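Local coordinates for aldehyde dehydrogenase (Burkholderia vietnamiensis, PDB 5KF0), which probably catalyses the NAD(P)+-dependent oxidation of aldehydes to carboxylic acids, and binds NADPH, at residues R72-L77 with E123-D128; V81-E86 with L201-L206. All coordinates share one frame; numbering follows the deposited sequence.

Contact 1 of 2, residues R72-L77 with E123-D128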
loop_
_atom_site.group_PDB
_atom_site.type_symbol
_atom_site.label_atom_id
_atom_site.label_comp_id
_atom_site.label_asym_id
_atom_site.label_seq_id
_atom_site.Cartn_x
_atom_site.Cartn_y
_atom_site.Cartn_z
ATOM N N ARG A 72 6.039 22.972 2.836
ATOM C CA ARG A 72 7.232 23.806 2.954
ATOM C C ARG A 72 8.484 23.026 2.574
ATOM O O ARG A 72 9.378 23.566 1.904
ATOM C CB ARG A 72 7.362 24.361 4.377
ATOM C CG ARG A 72 6.412 25.512 4.721
ATOM C CD ARG A 72 6.982 26.878 4.309
ATOM N NE ARG A 72 8.311 27.133 4.870
ATOM C CZ ARG A 72 8.533 27.739 6.034
ATOM N NH1 ARG A 72 7.514 28.158 6.770
ATOM N NH2 ARG A 72 9.773 27.927 6.463
ATOM N N ARG A 73 8.577 21.756 3.009
ATOM C CA ARG A 73 9.694 20.911 2.591
ATOM C C ARG A 73 9.696 20.745 1.082
ATOM O O ARG A 73 10.745 20.832 0.435
ATOM C CB ARG A 73 9.621 19.542 3.274
ATOM C CG ARG A 73 9.745 19.592 4.798
ATOM C CD ARG A 73 9.422 18.230 5.404
ATOM N NE ARG A 73 9.286 18.275 6.858
ATOM C CZ ARG A 73 9.117 17.193 7.611
ATOM N NH1 ARG A 73 9.075 15.999 7.039
ATOM N NH2 ARG A 73 8.993 17.297 8.930
ATOM N N GLN A 74 8.519 20.515 0.500
ATOM C CA GLN A 74 8.414 20.448 -0.953
ATOM C C GLN A 74 8.903 21.736 -1.610
ATOM O O GLN A 74 9.594 21.697 -2.638
ATOM C CB GLN A 74 6.968 20.166 -1.352
ATOM C CG GLN A 74 6.795 19.993 -2.858
ATOM C CD GLN A 74 5.350 19.754 -3.249
ATOM O OE1 GLN A 74 4.484 20.582 -2.992
ATOM N NE2 GLN A 74 5.084 18.609 -3.868
ATOM N N ALA A 75 8.540 22.897 -1.044
ATOM C CA ALA A 75 8.940 24.162 -1.650
ATOM C C ALA A 75 10.454 24.324 -1.654
ATOM O O ALA A 75 11.024 24.881 -2.603
ATOM C CB ALA A 75 8.280 25.330 -0.913
ATOM N N VAL A 76 11.120 23.866 -0.588
ATOM C CA VAL A 76 12.582 23.893 -0.547
ATOM C C VAL A 76 13.147 23.047 -1.677
ATOM O O VAL A 76 14.046 23.476 -2.411
ATOM C CB VAL A 76 13.090 23.414 0.826
ATOM C CG1 VAL A 76 14.582 23.147 0.768
ATOM C CG2 VAL A 76 12.776 24.461 1.903
ATOM N N LEU A 77 12.606 21.840 -1.850
ATOM C CA LEU A 77 13.087 20.958 -2.913
ATOM C C LEU A 77 12.827 21.558 -4.292
ATOM O O LEU A 77 13.680 21.469 -5.188
ATOM C CB LEU A 77 12.430 19.582 -2.778
ATOM C CG LEU A 77 12.924 18.833 -1.528
ATOM C CD1 LEU A 77 11.939 17.734 -1.094
ATOM C CD2 LEU A 77 14.314 18.255 -1.765
ATOM N N GLU A 123 7.560 13.035 -3.327
ATOM C CA GLU A 123 7.373 12.162 -2.174
ATOM C C GLU A 123 7.206 12.950 -0.885
ATOM O O GLU A 123 6.606 12.437 0.067
ATOM C CB GLU A 123 8.540 11.175 -2.042
ATOM C CG GLU A 123 8.652 10.182 -3.208
ATOM C CD GLU A 123 7.525 9.153 -3.231
ATOM O OE1 GLU A 123 6.807 9.014 -2.214
ATOM O OE2 GLU A 123 7.358 8.481 -4.271
ATOM N N ALA A 124 7.674 14.203 -0.849
ATOM C CA ALA A 124 7.610 14.977 0.388
ATOM C C ALA A 124 6.179 15.190 0.868
ATOM O O ALA A 124 5.956 15.390 2.068
ATOM C CB ALA A 124 8.287 16.338 0.193
ATOM N N VAL A 125 5.205 15.197 -0.043
ATOM C CA VAL A 125 3.825 15.466 0.335
ATOM C C VAL A 125 2.996 14.193 0.405
ATOM O O VAL A 125 1.764 14.271 0.476
ATOM C CB VAL A 125 3.173 16.496 -0.603
ATOM C CG1 VAL A 125 3.828 17.863 -0.426
ATOM C CG2 VAL A 125 3.264 16.042 -2.065
ATOM N N ARG A 126 3.633 13.020 0.391
ATOM C CA ARG A 126 2.851 11.785 0.500
ATOM C C ARG A 126 3.518 10.785 1.438
ATOM O O ARG A 126 3.434 9.562 1.243
ATOM C CB ARG A 126 2.571 11.170 -0.879
ATOM C CG ARG A 126 3.713 11.236 -1.862
ATOM C CD ARG A 126 3.338 10.665 -3.250
ATOM N NE ARG A 126 2.124 11.196 -3.891
ATOM C CZ ARG A 126 1.980 12.418 -4.407
ATOM N NH1 ARG A 126 2.961 13.312 -4.342
ATOM N NH2 ARG A 126 0.834 12.760 -4.986
ATOM N N ILE A 127 4.140 11.281 2.510
ATOM C CA ILE A 127 4.661 10.407 3.555
ATOM C C ILE A 127 3.486 10.029 4.455
ATOM O O ILE A 127 3.298 10.601 5.537
ATOM C CB ILE A 127 5.803 11.079 4.344
ATOM C CG1 ILE A 127 6.861 11.605 3.368
ATOM C CG2 ILE A 127 6.456 10.076 5.297
ATOM C CD1 ILE A 127 8.049 12.274 4.028
ATOM N N ASP A 128 2.677 9.082 3.999
ATOM C CA ASP A 128 1.440 8.716 4.674
ATOM C C ASP A 128 1.705 7.669 5.753
ATOM O O ASP A 128 2.784 7.088 5.847
ATOM C CB ASP A 128 0.427 8.166 3.671
ATOM C CG ASP A 128 -0.080 9.223 2.682
ATOM O OD1 ASP A 128 -0.005 10.444 2.974
ATOM O OD2 ASP A 128 -0.552 8.808 1.603
HETATM O O HOH W 1 7.413 15.818 4.247
#

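Contact 2 of 2, residues V81-E86 with L201-L206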
loop_
_atom_site.group_PDB
_atom_site.type_symbol
_atom_site.label_atom_id
_atom_site.label_comp_id
_atom_site.label_asym_id
_atom_site.label_seq_id
_atom_site.Cartn_x
_atom_site.Cartn_y
_atom_site.Cartn_z
ATOM N N VAL A 81 15.366 22.376 -7.464
ATOM C CA VAL A 81 15.139 21.957 -8.853
ATOM C C VAL A 81 15.250 23.144 -9.797
ATOM O O VAL A 81 15.933 23.084 -10.830
ATOM C CB VAL A 81 13.771 21.270 -8.995
ATOM C CG1 VAL A 81 13.425 21.071 -10.482
ATOM C CG2 VAL A 81 13.776 19.942 -8.265
ATOM N N ALA A 82 14.566 24.242 -9.464
ATOM C CA ALA A 82 14.580 25.409 -10.339
ATOM C C ALA A 82 15.985 25.978 -10.488
ATOM O O ALA A 82 16.393 26.369 -11.590
ATOM C CB ALA A 82 13.635 26.483 -9.803
ATOM N N ARG A 83 16.737 26.047 -9.388
ATOM C CA ARG A 83 18.063 26.650 -9.449
ATOM C C ARG A 83 19.068 25.734 -10.134
ATOM O O ARG A 83 19.979 26.222 -10.812
ATOM C CB ARG A 83 18.533 27.030 -8.035
ATOM C CG ARG A 83 17.689 28.132 -7.377
ATOM C CD ARG A 83 18.016 29.542 -7.911
ATOM N NE ARG A 83 19.290 29.997 -7.371
ATOM C CZ ARG A 83 20.323 30.417 -8.099
ATOM N NH1 ARG A 83 20.237 30.487 -9.422
ATOM N NH2 ARG A 83 21.444 30.784 -7.493
ATOM N N PHE A 84 18.923 24.414 -9.980
ATOM C CA PHE A 84 19.815 23.498 -10.690
ATOM C C PHE A 84 19.601 23.603 -12.195
ATOM O O PHE A 84 20.558 23.540 -12.977
ATOM C CB PHE A 84 19.607 22.052 -10.223
ATOM C CG PHE A 84 19.915 21.815 -8.764
ATOM C CD1 PHE A 84 20.762 22.666 -8.052
ATOM C CD2 PHE A 84 19.348 20.730 -8.105
ATOM C CE1 PHE A 84 21.031 22.431 -6.695
ATOM C CE2 PHE A 84 19.604 20.482 -6.765
ATOM C CZ PHE A 84 20.453 21.323 -6.058
ATOM N N ARG A 85 18.350 23.773 -12.621
ATOM C CA ARG A 85 18.086 24.015 -14.037
ATOM C C ARG A 85 18.713 25.323 -14.499
ATOM O O ARG A 85 19.304 25.391 -15.586
ATOM C CB ARG A 85 16.582 24.035 -14.295
ATOM C CG ARG A 85 15.929 22.676 -14.191
ATOM C CD ARG A 85 14.420 22.787 -14.265
ATOM N NE ARG A 85 13.825 21.465 -14.408
ATOM C CZ ARG A 85 12.565 21.181 -14.118
ATOM N NH1 ARG A 85 11.764 22.134 -13.663
ATOM N NH2 ARG A 85 12.112 19.947 -14.278
ATOM N N GLU A 86 18.598 26.376 -13.684
ATOM C CA GLU A 86 19.206 27.657 -14.040
ATOM C C GLU A 86 20.722 27.547 -14.151
ATOM O O GLU A 86 21.337 28.198 -15.006
ATOM C CB GLU A 86 18.840 28.726 -13.011
ATOM C CG GLU A 86 17.406 29.219 -13.104
ATOM C CD GLU A 86 17.073 30.255 -12.045
ATOM O OE1 GLU A 86 17.983 30.656 -11.284
ATOM O OE2 GLU A 86 15.896 30.668 -11.975
ATOM N N LEU A 201 20.789 25.600 -1.326
ATOM C CA LEU A 201 20.011 25.392 -0.104
ATOM C C LEU A 201 20.098 26.585 0.836
ATOM O O LEU A 201 19.134 26.878 1.556
ATOM C CB LEU A 201 20.487 24.131 0.621
ATOM C CG LEU A 201 20.006 22.810 0.048
ATOM C CD1 LEU A 201 20.760 21.667 0.713
ATOM C CD2 LEU A 201 18.504 22.690 0.281
ATOM N N ALA A 202 21.235 27.286 0.845
ATOM C CA ALA A 202 21.402 28.441 1.717
ATOM C C ALA A 202 20.484 29.594 1.341
ATOM O O ALA A 202 20.261 30.488 2.169
ATOM C CB ALA A 202 22.858 28.900 1.694
ATOM N N GLU A 203 19.942 29.587 0.121
ATOM C CA GLU A 203 18.977 30.586 -0.315
ATOM C C GLU A 203 17.585 30.360 0.257
ATOM O O GLU A 203 16.742 31.258 0.142
ATOM C CB GLU A 203 18.889 30.596 -1.846
ATOM C CG GLU A 203 20.225 30.864 -2.546
ATOM C CD GLU A 203 20.161 30.658 -4.054
ATOM O OE1 GLU A 203 19.139 30.148 -4.562
ATOM O OE2 GLU A 203 21.147 31.006 -4.739
ATOM N N THR A 204 17.324 29.198 0.856
ATOM C CA THR A 204 15.982 28.875 1.317
ATOM C C THR A 204 15.786 29.271 2.776
ATOM O O THR A 204 16.727 29.611 3.495
ATOM C CB THR A 204 15.682 27.385 1.167
ATOM O OG1 THR A 204 16.429 26.649 2.144
ATOM C CG2 THR A 204 16.023 26.896 -0.228
ATOM N N ASN A 205 14.530 29.167 3.213
ATOM C CA ASN A 205 14.086 29.481 4.558
ATOM C C ASN A 205 14.265 28.348 5.545
ATOM O O ASN A 205 13.590 28.353 6.581
ATOM C CB ASN A 205 12.613 29.891 4.528
ATOM C CG ASN A 205 12.440 31.356 4.750
ATOM O OD1 ASN A 205 11.410 31.808 5.245
ATOM N ND2 ASN A 205 13.466 32.124 4.394
ATOM N N LEU A 206 15.139 27.391 5.277
ATOM C CA LEU A 206 15.299 26.277 6.198
ATOM C C LEU A 206 15.759 26.772 7.565
ATOM O O LEU A 206 16.543 27.728 7.648
ATOM C CB LEU A 206 16.326 25.286 5.655
ATOM C CG LEU A 206 15.853 24.416 4.504
ATOM C CD1 LEU A 206 17.061 23.762 3.836
ATOM C CD2 LEU A 206 14.877 23.366 5.031
#

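Contact 1 of 2, residues R72-L77 with E123-D128
Gln74 reaches out from helix 70-86 across Val125, in the turn that follows helix 103-123. Its CB lies 4.0 Å from Val125 CG1 and also faces the methyl of Ala124. CG stands anti to the backbone N (chi1 -176°), and the chain stays extended beyond it, which carries the amide across the two valine methyls. There CD comes to 3.7 Å from Val125 CG1, OE1 stays beside the same methyl, and NE2 ends 3.6 Å from Val125 CG2. A glutamine suits this place because its amide can lie against the valine methyls while NE2 still donates to Ser121 O and to Glu122 OE2 of the second subunit. Leu77, one turn on, brings CD1 to 4.1 Å from Ala124 CB, and the small alanine lets the helix come close, with the Gln74 and Ala124 CA atoms 5.7 Å apart. A water donates to Ala124 O at 2.7 Å and weakly accepts from Arg73 NH1. The type I turn Glu123-Arg126 thus packs against helix 70-86, while helix 164-178 touches Leu77 and Ala124, and the chain runs on into strand 129-133.

Contact 2 of 2, residues V81-E86 with L201-L206
Arg83 and Glu203 meet in a two-pronged salt bridge between helix 70-86 and the turn that follows helix 192-202. The arginine grips side-on: NE donates to Glu203 OE1 at 2.8 Å with an N-H...O angle of 165°, and NH2 donates to Glu203 OE2, also at 2.8 Å. Both carboxylate oxygens use their syn lone pairs, and the guanidinium and carboxylate planes are only 11° apart, so each N-H points almost straight at its acceptor.

The two chains arrive at about a right angle and have different shapes. Glu203 is extended beyond CG and spans the gap, whereas Arg83 bends at chi2 (-77°) and again at chi3, turning its NE and NH2 edge to the glutamate. Long side chains suit this site, since the nearest CA atoms of the two segments, those of Arg83 and Leu201, are 9.6 Å apart.

Farther out, the remaining end of the guanidinium is held from its own helix: Arg83 NH1 donates to Glu86 OE1 at 2.9 Å, with the oxygen tilted somewhat from the plane. His79 NE2 is a further hydrogen-bond partner of Glu203 OE1. The turn carrying Glu203 is itself tied back, because Leu201 O accepts from both Thr204 N and Thr204 OG1, the hydroxyl bond being 2.8 Å long. Below the polar surface, Leu201 packs on Val76 and Cys80 of helix 70-86.

One arginine therefore serves two acidic groups, whose nearest oxygens, Glu86 OE1 and Glu203 OE1, stay 6.8 Å apart. With this positive group between them and Arg87 bringing a second close by, both carboxylates probably remain ionised, and the paired bonds restrict rotation of the guanidinium about CD-NE. At this surface position solvent would be expected to weaken the attraction, leaving well-aligned hydrogen bonds as much of the link.

Overall arrangement
Helix 70-86 runs through both contacts, whose centres lie 15 Å apart. Contact 1 is buried and reaches a subunit interface, with two other copies of the protein touching the 123-128 turn or Gln74; contact 2 lies at the surface, where no other chain of the tetramer touches its segments. Apolar packing joins them directly: Val76 CG2 lies 3.9 Å from Leu206 CD2, and Val76 CG1 4.0 Å from Leu201 CD2. Helix 164-178 also borders both, touching Leu77 of contact 1 and Leu201 and Leu206 of contact 2. One is packing and the other an ion pair, and both fasten helix 70-86 to its neighbours in the aldehyde dehydrogenase fold.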